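Probable DNA endonuclease SmrA (Escherichia coli, PDB 3QD7) binds DNA and has DNA endonuclease activity, as a stand-alone small MutS-related (Smr) protein. Local coordinates at residues Asn8-Thr12 with Arg102-Phe107; Pro23-Arg28 with Val110-Thr115; Lys38-Tyr44 with Tyr127-Arg131. All blocks are in the same frame, centred on the assembly; numbering follows the deposited sequence.

Contact 1 of 3, residues Asn8-Thr12 with Arg102-Phe107; sequences NFLTT and RWLTEF
L10 is the bump of this contact, and the hollow it fills is walled by W103, E106 and F107, in the C-terminal part of helix 92-105 and the residues that follow. Its branches divide the work. CB lies over the face of the indole, 3.9 Å from the centroid of the five-membered ring of W103, a CH-pi contact; CD1 rests on the same face nearer the rim, and CD2 dips between the carbonyl oxygen of W103 and the F107 ring, 3.8 Å from F107 CE2. A branched aliphatic residue suits a hollow with the flat indole on one wall and the F107 ring on another. F9 makes the second bump: its CZ comes 3.6 Å from F107 CD1, edge toward face, with the ring planes at 68°. Its chi1 of 49° sets CG between the backbone N and the carbonyl carbon, which swings the ring over to F107, while F65 meets it edge-to-face from helix 57-73. The contact thus lays an irregular N-terminal segment, ahead of the first strand, against a helix of the alpha/beta/alpha fold of this Smr protein. Beyond the apolar hollow the polar groups begin. E106 grips T11 twice: T11 OG1 gives its proton to the syn lone pair of E106 OE2 at 2.8 Å, and T11 N reaches E106 OE1 at 3.3 Å, so the carboxylate is held by both its oxygens. The T11 carbonyl oxygen has partners of its own, taking W103 NE1 at 2.9 Å; the oxygen lies in the indole plane, although the donor stands 36° out of the carbonyl plane. R102 NH1 adds a weak bond to T11 O, its guanidinium anchored mainly by the salt bridge from NH2 to D16.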
loop_
_atom_site.group_PDB
_atom_site.type_symbol
_atom_site.label_atom_id
_atom_site.label_comp_id
_atom_site.label_asym_id
_atom_site.label_seq_id
_atom_site.Cartn_x
_atom_site.Cartn_y
_atom_site.Cartn_z
ATOM N N ASN A 8 9.074 -13.135 -4.783
ATOM C CA ASN A 8 7.818 -12.453 -4.477
ATOM C C ASN A 8 6.951 -13.265 -3.539
ATOM O O ASN A 8 6.203 -14.143 -3.960
ATOM C CB ASN A 8 7.043 -12.096 -5.764
ATOM C CG ASN A 8 5.944 -11.052 -5.517
ATOM O OD1 ASN A 8 5.347 -11.015 -4.440
ATOM N ND2 ASN A 8 5.681 -10.200 -6.516
ATOM N N PHE A 9 7.041 -12.929 -2.258
ATOM C CA PHE A 9 6.324 -13.641 -1.199
ATOM C C PHE A 9 4.886 -13.177 -0.979
ATOM O O PHE A 9 4.173 -13.735 -0.137
ATOM C CB PHE A 9 7.109 -13.562 0.128
ATOM C CG PHE A 9 7.560 -12.170 0.496
ATOM C CD1 PHE A 9 8.912 -11.844 0.442
ATOM C CD2 PHE A 9 6.628 -11.188 0.918
ATOM C CE1 PHE A 9 9.351 -10.555 0.782
ATOM C CE2 PHE A 9 7.053 -9.894 1.270
ATOM C CZ PHE A 9 8.427 -9.574 1.185
ATOM N N LEU A 10 4.450 -12.165 -1.714
ATOM C CA LEU A 10 3.059 -11.690 -1.608
ATOM C C LEU A 10 2.051 -12.803 -1.962
ATOM O O LEU A 10 2.198 -13.492 -2.981
ATOM C CB LEU A 10 2.853 -10.447 -2.487
ATOM C CG LEU A 10 3.814 -9.276 -2.184
ATOM C CD1 LEU A 10 3.397 -8.029 -2.882
ATOM C CD2 LEU A 10 3.888 -8.991 -0.680
ATOM N N THR A 11 1.027 -12.970 -1.128
ATOM C CA THR A 11 0.141 -14.129 -1.244
ATOM C C THR A 11 -1.212 -13.728 -1.816
ATOM O O THR A 11 -1.660 -12.588 -1.656
ATOM C CB THR A 11 -0.078 -14.870 0.131
ATOM O OG1 THR A 11 -0.748 -14.001 1.046
ATOM C CG2 THR A 11 1.258 -15.374 0.745
ATOM N N THR A 12 -1.851 -14.669 -2.494
ATOM C CA THR A 12 -3.197 -14.466 -2.988
ATOM C C THR A 12 -4.059 -15.549 -2.365
ATOM O O THR A 12 -3.562 -16.400 -1.626
ATOM C CB THR A 12 -3.275 -14.558 -4.526
ATOM O OG1 THR A 12 -2.848 -15.854 -4.940
ATOM C CG2 THR A 12 -2.388 -13.528 -5.186
ATOM N N ARG A 102 -3.464 -6.525 2.376
ATOM C CA ARG A 102 -2.784 -7.715 2.850
ATOM C C ARG A 102 -1.297 -7.661 2.530
ATOM O O ARG A 102 -0.469 -7.939 3.392
ATOM C CB ARG A 102 -3.385 -8.951 2.180
ATOM C CG ARG A 102 -2.515 -10.185 2.306
ATOM C CD ARG A 102 -2.969 -11.246 1.360
ATOM N NE ARG A 102 -4.168 -11.905 1.868
ATOM C CZ ARG A 102 -4.643 -13.047 1.395
ATOM N NH1 ARG A 102 -4.014 -13.659 0.392
ATOM N NH2 ARG A 102 -5.737 -13.574 1.928
ATOM N N TRP A 103 -0.956 -7.335 1.282
ATOM C CA TRP A 103 0.454 -7.372 0.845
ATOM C C TRP A 103 1.374 -6.498 1.680
ATOM O O TRP A 103 2.511 -6.886 1.964
ATOM C CB TRP A 103 0.573 -6.995 -0.631
ATOM C CG TRP A 103 -0.125 -7.953 -1.551
ATOM C CD1 TRP A 103 -0.441 -9.261 -1.306
ATOM C CD2 TRP A 103 -0.576 -7.675 -2.879
ATOM N NE1 TRP A 103 -1.073 -9.812 -2.404
ATOM C CE2 TRP A 103 -1.160 -8.858 -3.384
ATOM C CE3 TRP A 103 -0.515 -6.556 -3.697
ATOM C CZ2 TRP A 103 -1.695 -8.937 -4.671
ATOM C CZ3 TRP A 103 -1.037 -6.632 -4.970
ATOM C CH2 TRP A 103 -1.637 -7.812 -5.444
ATOM N N LEU A 104 0.877 -5.324 2.095
ATOM C CA LEU A 104 1.711 -4.412 2.851
ATOM C C LEU A 104 2.057 -4.982 4.209
ATOM O O LEU A 104 3.162 -4.759 4.686
ATOM C CB LEU A 104 1.091 -3.017 2.983
ATOM C CG LEU A 104 0.935 -2.227 1.691
ATOM C CD1 LEU A 104 0.127 -0.929 1.907
ATOM C CD2 LEU A 104 2.288 -1.949 1.039
ATOM N N THR A 105 1.133 -5.734 4.829
ATOM C CA THR A 105 1.418 -6.336 6.144
ATOM C C THR A 105 2.472 -7.457 6.047
ATOM O O THR A 105 3.069 -7.842 7.060
ATOM C CB THR A 105 0.170 -6.900 6.842
ATOM O OG1 THR A 105 -0.280 -8.058 6.133
ATOM C CG2 THR A 105 -0.976 -5.862 6.915
ATOM N N GLU A 106 2.704 -7.965 4.838
ATOM C CA GLU A 106 3.665 -9.072 4.626
ATOM C C GLU A 106 5.145 -8.650 4.531
ATOM O O GLU A 106 6.063 -9.496 4.608
ATOM C CB GLU A 106 3.244 -9.889 3.405
ATOM C CG GLU A 106 2.010 -10.680 3.709
ATOM C CD GLU A 106 1.434 -11.399 2.520
ATOM O OE1 GLU A 106 1.633 -10.969 1.387
ATOM O OE2 GLU A 106 0.723 -12.389 2.724
ATOM N N PHE A 107 5.372 -7.348 4.353
ATOM C CA PHE A 107 6.697 -6.786 4.433
ATOM C C PHE A 107 7.070 -6.514 5.889
ATOM O O PHE A 107 6.385 -5.768 6.610
ATOM C CB PHE A 107 6.774 -5.481 3.625
ATOM C CG PHE A 107 6.671 -5.677 2.129
ATOM C CD1 PHE A 107 7.781 -6.076 1.383
ATOM C CD2 PHE A 107 5.469 -5.438 1.461
ATOM C CE1 PHE A 107 7.701 -6.260 0.012
ATOM C CE2 PHE A 107 5.380 -5.611 0.074
ATOM C CZ PHE A 107 6.497 -6.015 -0.654
#

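Contact 2 of 3, residues Pro23-Arg28 with Val110-Thr115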
loop_
_atom_site.group_PDB
_atom_site.type_symbol
_atom_site.label_atom_id
_atom_site.label_comp_id
_atom_site.label_asym_id
_atom_site.label_seq_id
_atom_site.Cartn_x
_atom_site.Cartn_y
_atom_site.Cartn_z
ATOM N N PRO A 23 -12.151 1.996 5.867
ATOM C CA PRO A 23 -10.914 2.585 5.370
ATOM C C PRO A 23 -9.789 1.583 5.509
ATOM O O PRO A 23 -9.967 0.533 6.135
ATOM C CB PRO A 23 -10.670 3.743 6.330
ATOM C CG PRO A 23 -11.250 3.269 7.621
ATOM C CD PRO A 23 -12.482 2.496 7.221
ATOM N N LEU A 24 -8.660 1.906 4.894
ATOM C CA LEU A 24 -7.433 1.151 5.045
ATOM C C LEU A 24 -6.737 1.748 6.247
ATOM O O LEU A 24 -6.452 2.931 6.249
ATOM C CB LEU A 24 -6.556 1.275 3.776
ATOM C CG LEU A 24 -6.364 0.015 2.945
ATOM C CD1 LEU A 24 -7.670 -0.746 2.696
ATOM C CD2 LEU A 24 -5.623 0.305 1.659
ATOM N N GLU A 25 -6.511 0.940 7.275
ATOM C CA GLU A 25 -5.712 1.337 8.418
ATOM C C GLU A 25 -4.999 0.129 9.026
ATOM O O GLU A 25 -5.586 -0.964 9.181
ATOM C CB GLU A 25 -6.564 2.028 9.461
ATOM C CG GLU A 25 -6.939 3.473 9.138
ATOM C CD GLU A 25 -7.849 4.068 10.193
ATOM O OE1 GLU A 25 -8.259 3.293 11.094
ATOM O OE2 GLU A 25 -8.156 5.289 10.130
ATOM N N PHE A 26 -3.724 0.314 9.344
ATOM C CA PHE A 26 -2.903 -0.763 9.880
ATOM C C PHE A 26 -1.777 -0.110 10.635
ATOM O O PHE A 26 -1.180 0.851 10.144
ATOM C CB PHE A 26 -2.340 -1.668 8.751
ATOM C CG PHE A 26 -1.313 -2.663 9.215
ATOM C CD1 PHE A 26 -1.689 -3.809 9.903
ATOM C CD2 PHE A 26 0.024 -2.464 8.951
ATOM C CE1 PHE A 26 -0.725 -4.741 10.362
ATOM C CE2 PHE A 26 0.985 -3.372 9.376
ATOM C CZ PHE A 26 0.602 -4.523 10.099
ATOM N N ARG A 27 -1.480 -0.642 11.818
ATOM C CA ARG A 27 -0.367 -0.172 12.609
ATOM C C ARG A 27 0.233 -1.361 13.361
ATOM O O ARG A 27 -0.489 -2.100 14.034
ATOM C CB ARG A 27 -0.843 0.924 13.571
ATOM C CG ARG A 27 0.235 1.514 14.472
ATOM C CD ARG A 27 -0.381 2.466 15.521
ATOM N NE ARG A 27 -1.424 1.805 16.315
ATOM C CZ ARG A 27 -2.563 2.378 16.699
ATOM N NH1 ARG A 27 -2.822 3.632 16.360
ATOM N NH2 ARG A 27 -3.447 1.689 17.416
ATOM N N ARG A 28 1.549 -1.556 13.222
ATOM C CA ARG A 28 2.232 -2.599 13.981
ATOM C C ARG A 28 2.364 -2.181 15.436
ATOM O O ARG A 28 2.428 -0.991 15.734
ATOM C CB ARG A 28 3.618 -2.893 13.411
ATOM C CG ARG A 28 3.534 -3.629 12.088
ATOM C CD ARG A 28 4.676 -4.589 11.877
ATOM N NE ARG A 28 4.921 -4.695 10.449
ATOM C CZ ARG A 28 4.399 -5.628 9.667
ATOM N NH1 ARG A 28 3.610 -6.576 10.173
ATOM N NH2 ARG A 28 4.675 -5.612 8.377
ATOM N N VAL A 110 7.284 -2.563 6.615
ATOM C CA VAL A 110 6.086 -1.739 6.629
ATOM C C VAL A 110 5.638 -1.563 8.092
ATOM O O VAL A 110 5.325 -2.536 8.780
ATOM C CB VAL A 110 4.960 -2.370 5.751
ATOM C CG1 VAL A 110 3.557 -1.820 6.108
ATOM C CG2 VAL A 110 5.253 -2.155 4.289
ATOM N N GLN A 111 5.624 -0.321 8.556
ATOM C CA GLN A 111 5.240 -0.012 9.954
ATOM C C GLN A 111 3.741 0.237 10.108
ATOM O O GLN A 111 3.145 -0.114 11.121
ATOM C CB GLN A 111 5.995 1.214 10.477
ATOM C CG GLN A 111 7.522 1.125 10.425
ATOM C CD GLN A 111 8.187 2.495 10.454
ATOM O OE1 GLN A 111 9.081 2.758 11.274
ATOM N NE2 GLN A 111 7.751 3.376 9.573
ATOM N N ALA A 112 3.147 0.896 9.114
ATOM C CA ALA A 112 1.771 1.313 9.185
ATOM C C ALA A 112 1.290 1.721 7.801
ATOM O O ALA A 112 2.091 2.011 6.921
ATOM C CB ALA A 112 1.636 2.519 10.168
ATOM N N TYR A 113 -0.022 1.774 7.624
ATOM C CA TYR A 113 -0.621 2.446 6.495
ATOM C C TYR A 113 -1.988 2.999 6.896
ATOM O O TYR A 113 -2.549 2.623 7.947
ATOM C CB TYR A 113 -0.697 1.559 5.231
ATOM C CG TYR A 113 -1.469 0.251 5.360
ATOM C CD1 TYR A 113 -2.839 0.232 5.389
ATOM C CD2 TYR A 113 -0.797 -0.974 5.405
ATOM C CE1 TYR A 113 -3.537 -0.948 5.500
ATOM C CE2 TYR A 113 -1.507 -2.181 5.502
ATOM C CZ TYR A 113 -2.866 -2.150 5.552
ATOM O OH TYR A 113 -3.576 -3.311 5.651
ATOM N N CYS A 114 -2.505 3.904 6.063
ATOM C CA CYS A 114 -3.856 4.455 6.249
ATOM C C CYS A 114 -4.348 5.126 4.965
ATOM O O CYS A 114 -3.560 5.445 4.084
ATOM C CB CYS A 114 -3.895 5.442 7.406
ATOM S SG CYS A 114 -3.044 6.984 7.017
ATOM N N THR A 115 -5.654 5.346 4.877
ATOM C CA THR A 115 -6.248 5.973 3.695
ATOM C C THR A 115 -5.619 7.376 3.528
ATOM O O THR A 115 -5.342 8.042 4.513
ATOM C CB THR A 115 -7.804 5.963 3.812
ATOM O OG1 THR A 115 -8.264 4.608 3.912
ATOM C CG2 THR A 115 -8.446 6.551 2.602
#
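One face of the Y113 ring carries F26 CB, 3.4 Å from the ring centroid and 16° off its normal, a close CH-pi contact. The two rings themselves barely overlap: their planes are near parallel at 27°, but slid apart. F26 CG stands anti to its own backbone N (chi1 171°), which carries the phenyl past the phenol toward R28, whose guanidinium has F26 CZ over one face while R28 CZ sits at the edge of the phenyl. Y113 has its CG between the backbone N and the carbonyl carbon, and this turns the phenol back across its neighbour, with L24 CG lying 3.9 Å from Y113 CE1. Large flat residues suit this side of the sheet, where helix 92-105 packs and the Y113 hydroxyl finds a weak hydrogen bond to the carbonyl of A101. Strand 25-27 is an edge strand of the mixed sheet in the alpha/beta/alpha fold, running antiparallel to strand 110-115. F26 and Y113 form its hydrogen-bonded pair, each backbone N reaching the other's carbonyl oxygen. The pairs E25 with C114 and R27 with A112 are non-hydrogen-bonded, and their side chains point to the other face; small A112 and C114 leave room there for L39. The pairing is prolonged at both ends by a mix of main-chain and side-chain bonds. Just before strand 25-27, T115 OG1 accepts from L24 N at 2.9 Å, a job a short hydroxyl can do beside the main chain. At the far end a main-chain bond joins R28 N to Q111 O, almost straight at 3.0 Å, and R28 NE bonds V110 O at 2.8 Å, a reach that needs a long side chain, bent at chi2. R28 NH2 adds a weak bond to the same V110 oxygen and a further one to T105 O.

Contact 3 of 3, residues Lys38-Tyr44 with Tyr127-Arg131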
loop_
_atom_site.group_PDB
_atom_site.type_symbol
_atom_site.label_atom_id
_atom_site.label_comp_id
_atom_site.label_asym_id
_atom_site.label_seq_id
_atom_site.Cartn_x
_atom_site.Cartn_y
_atom_site.Cartn_z
ATOM N N LYS A 38 4.356 10.637 10.555
ATOM C CA LYS A 38 5.045 10.347 9.300
ATOM C C LYS A 38 4.053 10.084 8.175
ATOM O O LYS A 38 4.317 10.417 7.020
ATOM C CB LYS A 38 5.974 9.137 9.501
ATOM C CG LYS A 38 7.114 9.030 8.523
ATOM C CD LYS A 38 8.121 7.987 8.978
ATOM C CE LYS A 38 7.674 6.595 8.620
ATOM N NZ LYS A 38 8.804 5.636 8.474
ATOM N N LEU A 39 2.908 9.492 8.514
ATOM C CA LEU A 39 1.877 9.175 7.533
ATOM C C LEU A 39 1.156 10.417 7.071
ATOM O O LEU A 39 0.877 10.562 5.875
ATOM C CB LEU A 39 0.845 8.196 8.096
ATOM C CG LEU A 39 1.195 6.723 8.326
ATOM C CD1 LEU A 39 0.025 5.954 8.944
ATOM C CD2 LEU A 39 1.606 6.084 7.034
ATOM N N ARG A 40 0.854 11.304 8.024
ATOM C CA ARG A 40 0.024 12.490 7.800
ATOM C C ARG A 40 0.816 13.611 7.127
ATOM O O ARG A 40 0.426 14.116 6.068
ATOM C CB ARG A 40 -0.520 12.998 9.149
ATOM C CG ARG A 40 -1.950 13.516 9.098
ATOM C CD ARG A 40 -2.231 14.534 10.212
ATOM N NE ARG A 40 -3.458 15.283 9.917
ATOM C CZ ARG A 40 -3.504 16.460 9.289
ATOM N NH1 ARG A 40 -2.385 17.067 8.887
ATOM N NH2 ARG A 40 -4.681 17.038 9.069
ATOM N N SER A 41 1.934 13.963 7.763
ATOM C CA SER A 41 2.773 15.112 7.430
ATOM C C SER A 41 4.021 14.694 6.631
ATOM O O SER A 41 5.001 15.442 6.537
ATOM C CB SER A 41 3.151 15.827 8.749
ATOM O OG SER A 41 4.342 16.604 8.638
ATOM N N GLY A 42 3.979 13.492 6.054
ATOM C CA GLY A 42 5.036 13.025 5.172
ATOM C C GLY A 42 5.051 13.748 3.826
ATOM O O GLY A 42 4.081 14.401 3.430
ATOM N N LYS A 43 6.174 13.640 3.135
ATOM C CA LYS A 43 6.354 14.230 1.831
ATOM C C LYS A 43 6.098 13.124 0.814
ATOM O O LYS A 43 6.699 12.055 0.913
ATOM C CB LYS A 43 7.799 14.724 1.723
ATOM C CG LYS A 43 8.002 15.941 0.851
ATOM C CD LYS A 43 9.485 16.163 0.580
ATOM C CE LYS A 43 9.678 16.947 -0.721
ATOM N NZ LYS A 43 10.920 16.492 -1.433
ATOM N N TYR A 44 5.202 13.351 -0.149
ATOM C CA TYR A 44 4.952 12.329 -1.176
ATOM C C TYR A 44 5.209 12.788 -2.605
ATOM O O TYR A 44 4.265 12.983 -3.364
ATOM C CB TYR A 44 3.546 11.751 -1.062
ATOM C CG TYR A 44 3.300 11.054 0.247
ATOM C CD1 TYR A 44 3.468 9.668 0.372
ATOM C CD2 TYR A 44 2.902 11.784 1.371
ATOM C CE1 TYR A 44 3.222 9.024 1.577
ATOM C CE2 TYR A 44 2.667 11.158 2.576
ATOM C CZ TYR A 44 2.834 9.790 2.667
ATOM O OH TYR A 44 2.595 9.213 3.869
ATOM N N TYR A 127 -1.348 5.929 2.154
ATOM C CA TYR A 127 -0.033 6.293 2.661
ATOM C C TYR A 127 0.522 5.068 3.307
ATOM O O TYR A 127 -0.215 4.359 3.994
ATOM C CB TYR A 127 -0.169 7.319 3.795
ATOM C CG TYR A 127 -0.667 8.659 3.365
ATOM C CD1 TYR A 127 -0.358 9.150 2.104
ATOM C CD2 TYR A 127 -1.427 9.462 4.224
ATOM C CE1 TYR A 127 -0.780 10.377 1.690
ATOM C CE2 TYR A 127 -1.862 10.709 3.812
ATOM C CZ TYR A 127 -1.524 11.152 2.537
ATOM O OH TYR A 127 -1.920 12.370 2.078
ATOM N N VAL A 128 1.821 4.852 3.165
ATOM C CA VAL A 128 2.466 3.723 3.789
ATOM C C VAL A 128 3.723 4.225 4.521
ATOM O O VAL A 128 4.538 4.959 3.940
ATOM C CB VAL A 128 2.846 2.628 2.723
ATOM C CG1 VAL A 128 3.443 1.375 3.380
ATOM C CG2 VAL A 128 1.667 2.284 1.821
ATOM N N ALA A 129 3.877 3.832 5.789
ATOM C CA ALA A 129 5.093 4.152 6.540
ATOM C C ALA A 129 6.097 3.008 6.405
ATOM O O ALA A 129 5.760 1.848 6.635
ATOM C CB ALA A 129 4.789 4.445 8.012
ATOM N N LEU A 130 7.322 3.362 6.040
ATOM C CA LEU A 130 8.381 2.390 5.811
ATOM C C LEU A 130 9.503 2.606 6.834
ATOM O O LEU A 130 9.904 3.744 7.085
ATOM C CB LEU A 130 8.929 2.554 4.382
ATOM C CG LEU A 130 8.438 1.725 3.184
ATOM C CD1 LEU A 130 7.055 1.183 3.257
ATOM C CD2 LEU A 130 8.584 2.486 1.920
ATOM N N ARG A 131 9.989 1.522 7.427
ATOM C CA ARG A 131 11.149 1.551 8.354
ATOM C C ARG A 131 12.410 1.950 7.571
ATOM O O ARG A 131 12.651 1.446 6.475
ATOM C CB ARG A 131 11.322 0.174 8.986
ATOM C CG ARG A 131 12.360 0.046 10.071
ATOM C CD ARG A 131 12.894 -1.398 10.050
ATOM N NE ARG A 131 12.136 -2.257 10.945
ATOM C CZ ARG A 131 11.934 -3.564 10.796
ATOM N NH1 ARG A 131 12.400 -4.238 9.747
ATOM N NH2 ARG A 131 11.223 -4.199 11.714
#
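The short helix 37-40 and the loop after it lie against residues 127-130 of strand 125-130, with L39 CA and Y127 CA 6.0 Å apart at the nearest point of the two backbones. This is helix-on-sheet packing in the alpha/beta/alpha fold of the Smr protein, on a strand set between strands 110-115 and 78-82. Y127 is the flat centre of it, a broad side chain that receives two partners on one face. The ring of Y44 forms an offset stack with it, centroids 4.5 Å apart and planes at 18°, and Y44 CZ comes within 3.3 Å of Y127 CD1. The carbonyl oxygen of L39 sits over the same face of the Y127 ring, 3.0 Å from CD2. That oxygen accepts a hydrogen bond from Y44 OH at 3.0 Å, so the hydroxyl ties the loop back to the helix end and should restrain the tilt of the stacked ring. An alanine at Y44 would strip Y127 of its stacking partner and would probably leave the L39 carbonyl without this donor and the loop looser against the strand. Y127 OH points on to H120, its main polar partner, and H120 also meets the Y44 ring edge-to-face. Leucine suits position 39 because its CD2 can slip down onto the strand, 3.4 Å from A129 N and close to A129 CB, whose small methyl lets the helix come near. Alongside, the K38 chain runs out with CG anti to the backbone N (chi1 -157°) and bends at chi3, laying CE 3.6 Å from A129 CB. Its ammonium also bonds R77 O, and K38 NZ reaches L130 O at 2.6 Å from 47° above the carbonyl plane.

How the contacts relate
The first segments of contacts 1, 2 and 3 follow one another along the chain, and each pairs with a later part in the same order, so the three connections interleave. Contacts 2 and 3 share the sheet: their centres lie about 10 Å apart, and strands 110-115 and 125-130 are neighbours, joined by backbone bonds between A112 or Q111 and A129. Centre to centre, contact 1 sits about 14 Å from contact 2 and about 19 Å from contact 3, across the chain's centre. L104 bridges them, touching both Y113 and V128. The N-terminal part of the chain thereby runs from the C-terminal part of helix 92-105, along the sheet edge, to the sheet's other face.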